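Local coordinates for protein NADH dehydrogenase, putative (PDB 5JWC) that probably oxidises NADH through its bound FAD and passes the electrons to ubiquinone, and binds the quinolone inhibitor RYL-552, at residues Leu68-Cys73 against Gly200-Ala205; Asp149-Phe154 against Ile267-His272; Leu162-Lys167 against Leu292-Ser297; Lys166-Ile171 against Ala205-Phe210. One frame throughout, in Å; residues are numbered along the deposited sequence.

Contact 1. Residues Leu68-Cys73 against Gly200-Ala205; sequences LLPCLC and GVEVTA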
# COMPACT_ATOMS: atom_id res chain seq x y z
N LEU A 68 1.80 -16.74 -0.72
CA LEU A 68 2.85 -15.75 -0.91
C LEU A 68 2.86 -14.66 0.15
O LEU A 68 3.69 -13.73 0.11
CB LEU A 68 2.73 -15.13 -2.30
CG LEU A 68 3.01 -16.17 -3.40
CD1 LEU A 68 2.85 -15.57 -4.77
CD2 LEU A 68 4.47 -16.73 -3.24
N LEU A 69 1.96 -14.79 1.12
CA LEU A 69 1.85 -13.81 2.22
C LEU A 69 3.18 -13.60 3.01
O LEU A 69 3.50 -12.46 3.38
CB LEU A 69 0.74 -14.26 3.16
CG LEU A 69 -0.68 -13.84 2.71
CD1 LEU A 69 -1.72 -14.31 3.70
CD2 LEU A 69 -0.81 -12.33 2.53
N PRO A 70 3.95 -14.67 3.27
CA PRO A 70 5.24 -14.43 3.96
C PRO A 70 6.16 -13.50 3.17
O PRO A 70 6.88 -12.71 3.78
CB PRO A 70 5.85 -15.83 4.06
CG PRO A 70 4.63 -16.73 4.17
CD PRO A 70 3.66 -16.12 3.18
N CYS A 71 6.11 -13.58 1.84
CA CYS A 71 6.92 -12.69 0.99
C CYS A 71 6.55 -11.23 1.14
O CYS A 71 7.36 -10.34 0.95
CB CYS A 71 6.78 -13.09 -0.47
SG CYS A 71 7.53 -14.66 -0.85
N LEU A 72 5.29 -11.00 1.50
CA LEU A 72 4.78 -9.66 1.71
C LEU A 72 5.30 -9.06 3.01
O LEU A 72 5.56 -7.85 3.07
CB LEU A 72 3.25 -9.70 1.70
CG LEU A 72 2.40 -8.59 1.13
CD1 LEU A 72 2.89 -8.10 -0.23
CD2 LEU A 72 0.95 -9.10 1.07
N CYS A 73 5.45 -9.89 4.05
CA CYS A 73 5.99 -9.44 5.33
C CYS A 73 7.37 -8.79 5.21
O CYS A 73 7.69 -7.86 5.95
CB CYS A 73 6.09 -10.60 6.35
SG CYS A 73 4.51 -11.33 6.81
N GLY A 200 5.08 -20.09 9.65
CA GLY A 200 6.04 -19.63 10.64
C GLY A 200 7.47 -19.72 10.12
O GLY A 200 8.27 -18.79 10.27
N VAL A 201 7.79 -20.84 9.48
CA VAL A 201 9.11 -21.04 8.93
C VAL A 201 9.40 -20.02 7.83
O VAL A 201 10.47 -19.41 7.82
CB VAL A 201 9.28 -22.48 8.38
CG1 VAL A 201 10.47 -22.56 7.46
CG2 VAL A 201 9.41 -23.46 9.54
N GLU A 202 8.45 -19.80 6.92
CA GLU A 202 8.68 -18.88 5.81
C GLU A 202 8.76 -17.41 6.25
O GLU A 202 9.56 -16.65 5.72
CB GLU A 202 7.61 -19.07 4.73
CG GLU A 202 7.80 -20.43 4.02
CD GLU A 202 6.89 -20.63 2.82
OE1 GLU A 202 5.66 -20.57 3.00
OE2 GLU A 202 7.43 -20.83 1.69
N VAL A 203 7.93 -17.02 7.21
CA VAL A 203 8.01 -15.67 7.77
C VAL A 203 9.37 -15.43 8.41
O VAL A 203 9.98 -14.39 8.21
CB VAL A 203 6.89 -15.41 8.80
CG1 VAL A 203 7.13 -14.08 9.56
CG2 VAL A 203 5.53 -15.42 8.10
N THR A 204 9.84 -16.41 9.18
CA THR A 204 11.14 -16.31 9.83
C THR A 204 12.26 -16.18 8.78
O THR A 204 13.14 -15.33 8.91
CB THR A 204 11.40 -17.55 10.75
OG1 THR A 204 10.36 -17.64 11.74
CG2 THR A 204 12.74 -17.45 11.46
N ALA A 205 12.23 -17.01 7.75
CA ALA A 205 13.25 -17.01 6.70
C ALA A 205 13.29 -15.66 5.96
O ALA A 205 14.36 -15.14 5.65
CB ALA A 205 12.99 -18.16 5.70
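Helix 69-73 and helix 200-205 run nearly side by side in the same direction, their axes 8.5 Å apart and crossing at -28°, and Pro70 and Val203 are the residues that meet backbone to backbone, CA to CA 4.9 Å. The second helix is the one that follows strand 190-194 of a Rossmann-type nucleotide-binding fold; Gly200 fits the last glycine of a GxGxxG pattern, consistent with the domain that takes NADH in this family. The compact proline ring is consistent with so near an approach. Its CB rests 3.7 Å from CB of Glu202 and also faces the backbone N of Val203, while Pro70 CG lies on the same Glu202 methylene. Val203 has CG1 anti to its own N (chi1 169°), which leaves CG2 to reach over to Pro70 CB at 4.1 Å. One turn further on, Cys73 SG approaches that same methyl group loosely. The contact is essentially van der Waals packing, fully buried, although Glu202 brings a carboxylate to its margin; there OE2 accepts a hydrogen bond from the backbone N of Tyr463. Leu69 and Leu72 pack on helix 158-174 away from the contact, and Leu72 also touches a bound inhibitor, while Cys73, on the near side, also reaches Ala161. The side chain of Pro70 is about 5 Å from the FAD, so the contact lies close to the flavin. Within helix 200-205, Gly200 O accepts two bonds from opposite faces of its plane, one from Thr204 N and one from Thr204 OG1, the latter 2.8 Å long.

Contact 2. Residues Asp149-Phe154 against Ile267-His272; sequences DKYAYF and IDVDKH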
# COMPACT_ATOMS: atom_id res chain seq x y z
N ASP A 149 -4.25 -12.27 21.56
CA ASP A 149 -5.11 -11.45 20.71
C ASP A 149 -4.80 -9.96 20.93
O ASP A 149 -4.88 -9.14 20.01
CB ASP A 149 -6.59 -11.74 20.96
CG ASP A 149 -7.40 -11.81 19.66
OD1 ASP A 149 -7.09 -11.05 18.71
OD2 ASP A 149 -8.32 -12.65 19.58
N LYS A 150 -4.39 -9.61 22.15
CA LYS A 150 -4.03 -8.25 22.47
C LYS A 150 -2.70 -7.82 21.85
O LYS A 150 -2.59 -6.72 21.32
CB LYS A 150 -3.96 -8.06 23.99
CG LYS A 150 -4.01 -6.60 24.44
CD LYS A 150 -4.05 -6.49 25.97
CE LYS A 150 -4.36 -5.07 26.44
NZ LYS A 150 -3.60 -4.02 25.71
N TYR A 151 -1.69 -8.69 21.91
CA TYR A 151 -0.33 -8.25 21.63
C TYR A 151 0.33 -8.87 20.39
O TYR A 151 1.28 -8.30 19.87
CB TYR A 151 0.57 -8.52 22.84
CG TYR A 151 0.16 -7.75 24.09
CD1 TYR A 151 0.20 -6.36 24.12
CD2 TYR A 151 -0.24 -8.41 25.24
CE1 TYR A 151 -0.17 -5.65 25.26
CE2 TYR A 151 -0.60 -7.72 26.39
CZ TYR A 151 -0.56 -6.34 26.39
OH TYR A 151 -0.92 -5.66 27.53
N ALA A 152 -0.16 -10.02 19.94
CA ALA A 152 0.50 -10.72 18.83
C ALA A 152 -0.04 -10.27 17.47
O ALA A 152 -1.20 -9.85 17.37
CB ALA A 152 0.32 -12.21 18.98
N TYR A 153 0.79 -10.37 16.43
CA TYR A 153 0.37 -10.13 15.05
C TYR A 153 0.05 -11.46 14.36
O TYR A 153 0.90 -12.36 14.32
CB TYR A 153 1.46 -9.39 14.28
CG TYR A 153 1.63 -7.96 14.72
CD1 TYR A 153 1.16 -6.90 13.95
CD2 TYR A 153 2.25 -7.65 15.93
CE1 TYR A 153 1.30 -5.60 14.35
CE2 TYR A 153 2.40 -6.35 16.34
CZ TYR A 153 1.93 -5.32 15.55
OH TYR A 153 2.06 -4.02 15.96
N PHE A 154 -1.15 -11.58 13.79
CA PHE A 154 -1.51 -12.78 13.04
C PHE A 154 -0.99 -12.68 11.60
O PHE A 154 -0.58 -11.60 11.16
CB PHE A 154 -3.02 -12.98 13.04
CG PHE A 154 -3.61 -13.14 14.41
CD1 PHE A 154 -2.86 -13.68 15.44
CD2 PHE A 154 -4.92 -12.77 14.66
CE1 PHE A 154 -3.40 -13.83 16.71
CE2 PHE A 154 -5.47 -12.92 15.93
CZ PHE A 154 -4.70 -13.46 16.96
N ILE A 267 2.68 -19.97 26.59
CA ILE A 267 1.62 -20.14 27.58
C ILE A 267 1.05 -18.83 28.08
O ILE A 267 -0.00 -18.81 28.71
CB ILE A 267 2.13 -20.96 28.78
CG1 ILE A 267 3.39 -20.31 29.35
CG2 ILE A 267 2.40 -22.38 28.36
CD1 ILE A 267 3.94 -21.01 30.58
N ASP A 268 1.74 -17.74 27.79
CA ASP A 268 1.27 -16.43 28.21
C ASP A 268 1.96 -15.32 27.43
O ASP A 268 3.15 -15.42 27.11
CB ASP A 268 1.49 -16.22 29.71
CG ASP A 268 0.79 -14.98 30.22
OD1 ASP A 268 -0.45 -15.03 30.33
OD2 ASP A 268 1.47 -13.96 30.50
N VAL A 269 1.23 -14.26 27.13
CA VAL A 269 1.82 -13.12 26.44
C VAL A 269 1.52 -11.83 27.18
O VAL A 269 0.37 -11.52 27.46
CB VAL A 269 1.31 -13.01 24.98
CG1 VAL A 269 1.94 -11.80 24.28
CG2 VAL A 269 1.62 -14.30 24.20
N ASP A 270 2.57 -11.08 27.49
CA ASP A 270 2.45 -9.75 28.10
C ASP A 270 2.91 -8.70 27.09
O ASP A 270 3.30 -9.05 25.98
CB ASP A 270 3.29 -9.67 29.39
CG ASP A 270 2.63 -8.83 30.48
OD1 ASP A 270 1.64 -8.11 30.18
OD2 ASP A 270 3.10 -8.91 31.65
N LYS A 271 2.90 -7.43 27.47
CA LYS A 271 3.22 -6.37 26.53
C LYS A 271 4.68 -6.41 26.06
O LYS A 271 4.95 -6.22 24.87
CB LYS A 271 2.92 -4.99 27.14
CG LYS A 271 3.06 -3.86 26.12
CD LYS A 271 2.55 -2.54 26.67
CE LYS A 271 2.67 -1.45 25.63
NZ LYS A 271 2.25 -0.13 26.17
N HIS A 272 5.61 -6.67 26.97
CA HIS A 272 7.03 -6.65 26.61
C HIS A 272 7.73 -8.01 26.69
O HIS A 272 8.90 -8.13 26.31
CB HIS A 272 7.79 -5.65 27.50
CG HIS A 272 7.29 -4.24 27.36
ND1 HIS A 272 7.44 -3.51 26.19
CD2 HIS A 272 6.62 -3.44 28.22
CE1 HIS A 272 6.89 -2.32 26.35
NE2 HIS A 272 6.38 -2.26 27.57
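Tyr151 turns its CG anti to the carbonyl carbon (chi1 -63°), which carries the ring out from the end of helix 148-151 and lays it against the backbone of Asp270 and Lys271. These two residues begin the turn after strand 264-269, so the contact joins the entry to the five-stranded parallel sheet of the Rossmann-type domain to the three-stranded antiparallel sheet beside it. The main interaction is a CH-pi contact: Lys271 CA stands 3.7 Å from the centroid of the Tyr151 ring, only 12° off the ring normal. The peptide between Asp270 and Lys271 lies over the same face nearer the rim, with Asp270 C 3.7 Å from Tyr151 CD2. Lys271 CB covers CE1, and its extended chain, at about a right angle to the tyrosine side chain, then leads away past CE1. Against the opposite face lies Lys150 CG, 3.9 Å above the plane, so the ring is held between aliphatic carbons of two lysines. Deeper in, Val269 CG1 has swung anti to its own N (chi1 179°) and packs on Tyr151 CB at 3.8 Å; this valine also meets Leu293 of the neighbouring parallel sheet. Tyr290 also lies at the junction, touching Tyr151 and Val269, with its OH hydrogen-bonded to Asp270 O. The outer side is more open to solvent, where Asp270 and Lys271 are exposed and Asp270 OD1 takes a weak, bent bond of 3.1 Å from Lys271 N.

Contact 3. Residues Leu162-Lys167 against Leu292-Ser297; sequences LKIRKK and LLIWAS. With 4W0 (5-fluoro-3-methyl-2-{4-[4-(trifluoromethoxy)benzyl]phenyl}quinolin-4(1H)-one), chain L.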
# COMPACT_ATOMS: atom_id res chain seq x y z
N LEU A 162 1.04 -6.80 6.04
CA LEU A 162 1.51 -5.43 5.93
C LEU A 162 1.72 -4.74 7.29
O LEU A 162 2.60 -3.91 7.45
CB LEU A 162 0.54 -4.62 5.06
CG LEU A 162 0.43 -5.23 3.66
CD1 LEU A 162 -0.56 -4.50 2.85
CD2 LEU A 162 1.76 -5.19 2.92
N LYS A 163 0.89 -5.09 8.27
CA LYS A 163 1.05 -4.54 9.61
C LYS A 163 2.30 -5.09 10.27
O LYS A 163 3.00 -4.38 10.99
CB LYS A 163 -0.19 -4.87 10.44
CG LYS A 163 -1.37 -4.02 10.05
CD LYS A 163 -2.62 -4.38 10.83
CE LYS A 163 -3.71 -3.35 10.55
NZ LYS A 163 -3.16 -1.97 10.72
N ILE A 164 2.58 -6.36 10.01
CA ILE A 164 3.79 -6.98 10.50
C ILE A 164 5.00 -6.27 9.91
O ILE A 164 5.91 -5.87 10.65
CB ILE A 164 3.82 -8.47 10.14
CG1 ILE A 164 2.86 -9.23 11.06
CG2 ILE A 164 5.23 -9.01 10.26
CD1 ILE A 164 2.64 -10.67 10.66
N ARG A 165 5.00 -6.10 8.59
CA ARG A 165 6.07 -5.38 7.92
C ARG A 165 6.23 -3.97 8.48
O ARG A 165 7.35 -3.53 8.79
CB ARG A 165 5.80 -5.31 6.42
CG ARG A 165 6.87 -4.58 5.63
CD ARG A 165 6.55 -4.51 4.14
NE ARG A 165 7.46 -3.61 3.45
CZ ARG A 165 7.28 -2.29 3.33
NH1 ARG A 165 6.19 -1.72 3.85
NH2 ARG A 165 8.18 -1.55 2.68
N LYS A 166 5.12 -3.24 8.60
CA LYS A 166 5.19 -1.87 9.09
C LYS A 166 5.72 -1.80 10.55
O LYS A 166 6.52 -0.92 10.87
CB LYS A 166 3.82 -1.19 9.00
CG LYS A 166 3.79 0.21 9.66
CD LYS A 166 2.53 0.99 9.33
CE LYS A 166 2.52 2.38 10.01
NZ LYS A 166 3.87 2.99 10.16
N LYS A 167 5.28 -2.73 11.40
CA LYS A 167 5.73 -2.74 12.79
C LYS A 167 7.24 -2.94 12.85
O LYS A 167 7.94 -2.23 13.56
CB LYS A 167 5.01 -3.81 13.61
CG LYS A 167 5.55 -3.94 15.06
CD LYS A 167 5.23 -2.70 15.89
CE LYS A 167 5.57 -2.93 17.37
NZ LYS A 167 5.24 -1.73 18.18
N LEU A 292 8.47 -7.72 18.53
CA LEU A 292 7.44 -8.09 17.57
C LEU A 292 7.14 -9.57 17.72
O LEU A 292 8.05 -10.40 17.58
CB LEU A 292 7.91 -7.76 16.14
CG LEU A 292 7.16 -8.29 14.91
CD1 LEU A 292 5.70 -7.88 14.91
CD2 LEU A 292 7.85 -7.80 13.62
N LEU A 293 5.89 -9.90 18.01
CA LEU A 293 5.46 -11.28 18.20
C LEU A 293 4.50 -11.68 17.09
O LEU A 293 3.44 -11.07 16.93
CB LEU A 293 4.80 -11.48 19.56
CG LEU A 293 4.29 -12.89 19.90
CD1 LEU A 293 5.44 -13.89 19.94
CD2 LEU A 293 3.56 -12.86 21.24
N ILE A 294 4.87 -12.69 16.31
CA ILE A 294 4.07 -13.12 15.18
C ILE A 294 3.45 -14.48 15.46
O ILE A 294 4.16 -15.44 15.75
CB ILE A 294 4.92 -13.16 13.90
CG1 ILE A 294 5.34 -11.74 13.53
CG2 ILE A 294 4.16 -13.80 12.72
CD1 ILE A 294 6.58 -11.66 12.65
N TRP A 295 2.12 -14.55 15.38
CA TRP A 295 1.40 -15.78 15.66
C TRP A 295 1.02 -16.47 14.35
O TRP A 295 0.05 -16.08 13.69
CB TRP A 295 0.15 -15.48 16.50
CG TRP A 295 -0.37 -16.64 17.29
CD1 TRP A 295 -1.39 -17.50 16.94
CD2 TRP A 295 0.08 -17.06 18.58
NE1 TRP A 295 -1.58 -18.44 17.93
CE2 TRP A 295 -0.70 -18.18 18.95
CE3 TRP A 295 1.07 -16.60 19.46
CZ2 TRP A 295 -0.51 -18.83 20.16
CZ3 TRP A 295 1.24 -17.25 20.66
CH2 TRP A 295 0.46 -18.35 21.00
N ALA A 296 1.78 -17.49 13.97
CA ALA A 296 1.69 -17.99 12.60
C ALA A 296 0.78 -19.19 12.48
O ALA A 296 0.56 -19.68 11.37
CB ALA A 296 3.09 -18.33 12.07
N SER A 297 0.22 -19.62 13.60
CA SER A 297 -0.49 -20.89 13.69
C SER A 297 -1.90 -20.75 14.30
O SER A 297 -2.15 -19.87 15.12
CB SER A 297 0.33 -21.87 14.53
OG SER A 297 0.79 -21.25 15.74
C1 4W0 L . 5.25 -5.30 0.76
C2 4W0 L . 4.68 -4.09 1.18
C3 4W0 L . 4.89 -2.93 0.40
C4 4W0 L . 5.64 -2.96 -0.80
C5 4W0 L . 6.20 -4.18 -1.20
C6 4W0 L . 6.00 -5.33 -0.44
O1 4W0 L . 1.80 7.36 6.17
C7 4W0 L . 5.85 -1.72 -1.62
C8 4W0 L . 5.25 -0.47 -1.18
C9 4W0 L . 4.48 -0.48 0.09
C10 4W0 L . 3.75 0.69 0.63
C11 4W0 L . 2.76 1.17 -0.22
C12 4W0 L . 1.99 2.24 0.15
C13 4W0 L . 2.18 2.78 1.39
C14 4W0 L . 3.13 2.29 2.28
C15 4W0 L . 3.92 1.22 1.89
O2 4W0 L . 6.50 -1.73 -2.65
N 4W0 L . 4.28 -1.68 0.84
C16 4W0 L . 1.25 3.92 1.69
C17 4W0 L . 1.45 4.81 2.87
C18 4W0 L . 2.59 5.59 3.00
C19 4W0 L . 2.71 6.44 4.09
C20 4W0 L . 1.69 6.51 5.04
C21 4W0 L . 0.55 5.72 4.89
C22 4W0 L . 0.43 4.88 3.80
C23 4W0 L . 5.46 0.77 -2.02
F1 4W0 L . 6.91 -4.23 -2.32
C24 4W0 L . 2.78 7.09 7.17
F2 4W0 L . 2.91 5.77 7.30
F3 4W0 L . 2.45 7.66 8.35
F4 4W0 L . 3.94 7.65 6.79
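Helix 158-174 packs on a face of the five-stranded parallel sheet of the Rossmann-type domain, and here its residues Ile164 and Lys167 meet strand 292-295, running almost antiparallel to it at 162° with the axes 9.8 Å apart. Ile164 supplies the buried centre. Its CG2, anti to the backbone N, meets Ile294 CD1 at 3.8 Å, while its CD1 reaches the other branch of the same residue, Ile294 CG2, at 4.0 Å; the two isoleucines thus interlock at an oblique angle, each using both branches. Leu292 sits two residues before Ile294 on the same side of the strand. Its CD2 comes within 4.0 Å of Ile164 O, and its CD1 touches Lys167 CG at 3.9 Å. A bend at chi2 (68°) then turns the rest of the lysine aside, so that only the start of its chain helps to cover the leucine. Phe207 of helix 198-218 closes over Ile164 and Ile294 together. The helix has a second duty on its far side, where Leu162 and Arg165 line an inhibitor pocket. Arg165, extended from CG to NE, sets one guanidinium face, off-centre, against the edge of the quinolone around C2 and the ring N, and its NH2 donates to the carbonyls of Pro518 and Ile520, two bonds that help to hold the group's orientation. Atom C2 of the inhibitor lies 3.5 Å from Arg165 CD and 3.6 Å from Leu162 CD2.

Contact 4. Residues Lys166-Ile171 against Ala205-Phe210; sequences KKFLDI and AEFADF. With 4W0 (5-fluoro-3-methyl-2-{4-[4-(trifluoromethoxy)benzyl]phenyl}quinolin-4(1H)-one), chain M.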
# COMPACT_ATOMS: atom_id res chain seq x y z
N LYS A 166 5.12 -3.24 8.60
CA LYS A 166 5.19 -1.87 9.09
C LYS A 166 5.72 -1.80 10.55
O LYS A 166 6.52 -0.92 10.87
CB LYS A 166 3.82 -1.19 9.00
CG LYS A 166 3.79 0.21 9.66
CD LYS A 166 2.53 0.99 9.33
CE LYS A 166 2.52 2.38 10.01
NZ LYS A 166 3.87 2.99 10.16
N LYS A 167 5.28 -2.73 11.40
CA LYS A 167 5.73 -2.74 12.79
C LYS A 167 7.24 -2.94 12.85
O LYS A 167 7.94 -2.23 13.56
CB LYS A 167 5.01 -3.81 13.61
CG LYS A 167 5.55 -3.94 15.06
CD LYS A 167 5.23 -2.70 15.89
CE LYS A 167 5.57 -2.93 17.37
NZ LYS A 167 5.24 -1.73 18.18
N PHE A 168 7.74 -3.91 12.10
CA PHE A 168 9.17 -4.16 12.07
C PHE A 168 9.94 -2.90 11.60
O PHE A 168 10.96 -2.54 12.18
CB PHE A 168 9.50 -5.35 11.17
CG PHE A 168 10.96 -5.65 11.11
CD1 PHE A 168 11.62 -6.13 12.23
CD2 PHE A 168 11.68 -5.45 9.94
CE1 PHE A 168 12.98 -6.41 12.19
CE2 PHE A 168 13.05 -5.72 9.90
CZ PHE A 168 13.69 -6.21 11.02
N LEU A 169 9.44 -2.25 10.56
CA LEU A 169 10.08 -1.04 10.07
C LEU A 169 10.02 0.08 11.11
O LEU A 169 10.99 0.82 11.26
CB LEU A 169 9.44 -0.59 8.74
CG LEU A 169 9.65 -1.61 7.61
CD1 LEU A 169 8.97 -1.21 6.30
CD2 LEU A 169 11.15 -1.88 7.38
N ASP A 170 8.91 0.20 11.83
CA ASP A 170 8.77 1.23 12.87
C ASP A 170 9.81 1.01 13.98
O ASP A 170 10.34 1.97 14.53
CB ASP A 170 7.37 1.21 13.51
CG ASP A 170 6.29 1.79 12.62
OD1 ASP A 170 5.11 1.46 12.87
OD2 ASP A 170 6.61 2.55 11.68
N ILE A 171 10.04 -0.25 14.33
CA ILE A 171 10.95 -0.57 15.43
C ILE A 171 12.37 -0.21 15.05
O ILE A 171 13.12 0.31 15.87
CB ILE A 171 10.89 -2.07 15.83
CG1 ILE A 171 9.55 -2.40 16.48
CG2 ILE A 171 12.02 -2.40 16.83
CD1 ILE A 171 9.26 -3.91 16.54
N ALA A 205 12.23 -17.01 7.75
CA ALA A 205 13.25 -17.01 6.70
C ALA A 205 13.29 -15.66 5.96
O ALA A 205 14.36 -15.14 5.65
CB ALA A 205 12.99 -18.16 5.70
N GLU A 206 12.12 -15.12 5.67
CA GLU A 206 12.01 -13.86 4.93
C GLU A 206 12.57 -12.69 5.72
O GLU A 206 13.29 -11.86 5.18
CB GLU A 206 10.55 -13.60 4.56
CG GLU A 206 10.08 -14.43 3.36
CD GLU A 206 10.75 -13.99 2.07
OE1 GLU A 206 10.80 -14.80 1.11
OE2 GLU A 206 11.23 -12.83 2.01
N PHE A 207 12.22 -12.63 7.00
CA PHE A 207 12.82 -11.64 7.89
C PHE A 207 14.33 -11.82 8.04
O PHE A 207 15.05 -10.83 8.06
CB PHE A 207 12.15 -11.65 9.26
CG PHE A 207 10.96 -10.75 9.32
CD1 PHE A 207 11.11 -9.39 9.10
CD2 PHE A 207 9.68 -11.26 9.52
CE1 PHE A 207 10.01 -8.53 9.13
CE2 PHE A 207 8.59 -10.42 9.56
CZ PHE A 207 8.75 -9.05 9.36
N ALA A 208 14.80 -13.07 8.11
CA ALA A 208 16.24 -13.30 8.23
C ALA A 208 16.97 -12.76 7.01
O ALA A 208 18.01 -12.12 7.16
CB ALA A 208 16.55 -14.81 8.42
N ASP A 209 16.41 -12.99 5.82
CA ASP A 209 17.01 -12.46 4.59
C ASP A 209 16.99 -10.92 4.58
O ASP A 209 18.00 -10.28 4.30
CB ASP A 209 16.28 -12.96 3.36
CG ASP A 209 16.49 -14.45 3.09
OD1 ASP A 209 17.34 -15.10 3.74
OD2 ASP A 209 15.77 -14.97 2.21
N PHE A 210 15.83 -10.35 4.88
CA PHE A 210 15.67 -8.90 4.95
C PHE A 210 16.72 -8.28 5.91
O PHE A 210 17.46 -7.35 5.55
CB PHE A 210 14.23 -8.57 5.38
CG PHE A 210 13.85 -7.12 5.22
CD1 PHE A 210 14.51 -6.31 4.33
CD2 PHE A 210 12.81 -6.59 5.97
CE1 PHE A 210 14.15 -4.96 4.18
CE2 PHE A 210 12.45 -5.25 5.83
CZ PHE A 210 13.13 -4.44 4.93
C1 4W0 M . 11.15 -16.53 -1.89
C2 4W0 M . 12.18 -15.76 -1.32
C3 4W0 M . 13.40 -15.62 -1.99
C4 4W0 M . 13.63 -16.26 -3.23
C5 4W0 M . 12.60 -17.02 -3.79
C6 4W0 M . 11.37 -17.16 -3.14
O1 4W0 M . 23.80 -13.40 4.11
C7 4W0 M . 14.95 -16.10 -3.93
C8 4W0 M . 16.01 -15.31 -3.32
C9 4W0 M . 15.76 -14.65 -2.02
C10 4W0 M . 16.78 -13.83 -1.26
C11 4W0 M . 17.96 -14.42 -0.82
C12 4W0 M . 18.89 -13.69 -0.08
C13 4W0 M . 18.58 -12.38 0.22
C14 4W0 M . 17.41 -11.81 -0.19
C15 4W0 M . 16.49 -12.52 -0.92
O2 4W0 M . 15.14 -16.63 -5.00
N 4W0 M . 14.48 -14.81 -1.37
C16 4W0 M . 19.47 -11.46 1.00
C17 4W0 M . 20.59 -12.02 1.84
C18 4W0 M . 20.36 -12.99 2.80
C19 4W0 M . 21.43 -13.46 3.56
C20 4W0 M . 22.71 -12.93 3.36
C21 4W0 M . 22.93 -11.95 2.40
C22 4W0 M . 21.87 -11.49 1.64
C23 4W0 M . 17.32 -15.16 -4.05
F1 4W0 M . 12.80 -17.62 -4.97
C24 4W0 M . 24.44 -14.55 3.61
F2 4W0 M . 23.57 -15.57 3.66
F3 4W0 M . 25.50 -14.84 4.37
F4 4W0 M . 24.82 -14.32 2.34
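Phe168 of helix 158-174 turns its ring inward to meet Phe207, two residues after Lys166, whose NZ bridges to Asp170 OD2 at 3.2 Å, a salt bridge one turn long with weak hydrogen bonds. Phe168 places CG anti to its own N (chi1 -180°), sending the ring straight toward the partner helix. There the edge of Phe207 points at its face in a T-shaped pair, centroids 5.0 Å apart and planes at 65°; Phe207 CE1 comes to 3.6 Å from Phe168 CD2. The adjacent atom of the same ring, Phe168 CE2, comes 4.0 Å from Phe210 CD2. Leu169 follows, and its CD2 sits at the edge of the Phe210 ring, 3.9 Å from CE2. Long aromatic side chains fill the gap between axes as much as 13.1 Å apart, crossing at -33°. Leu292 of strand 292-295 touches Phe168, while Phe519 meets Phe210. On the outer face of helix 205-210, Glu206 and Asp209 border another inhibitor molecule: Asp209 OD2 lies 3.8 Å from its C11 and accepts a hydrogen bond from Tyr463 OH, and Glu206 OE2 is held by the hydroxyls of Ser74 and Thr76. The aromatic filling is this protein's own; two helices running in a similar direction on one face of a parallel sheet are characteristic of Rossmann-type alpha/beta domains.

How the contacts relate
Contacts 1, 3 and 4 are buried and form one continuous interior, whereas contact 2 is only partly buried and lies toward the surface. Helix 158-174 serves contacts 3 and 4, and helix 198-218 serves contacts 1 and 4; Phe207 CZ, 3.6 Å from Ile164 CG2, joins the aromatic packing of contact 4 to the aliphatic packing of contact 3. Contact 2 reaches the same sheet through strand 153-154, the neighbour of strand 292-295, but relies on a tyrosine face against backbone. Contact 1 is the closer helix pair, met through a proline and a valine; contact 4 is the wider pair, bridged by phenylalanines. Inhibitor molecules flank contacts 1, 3 and 4.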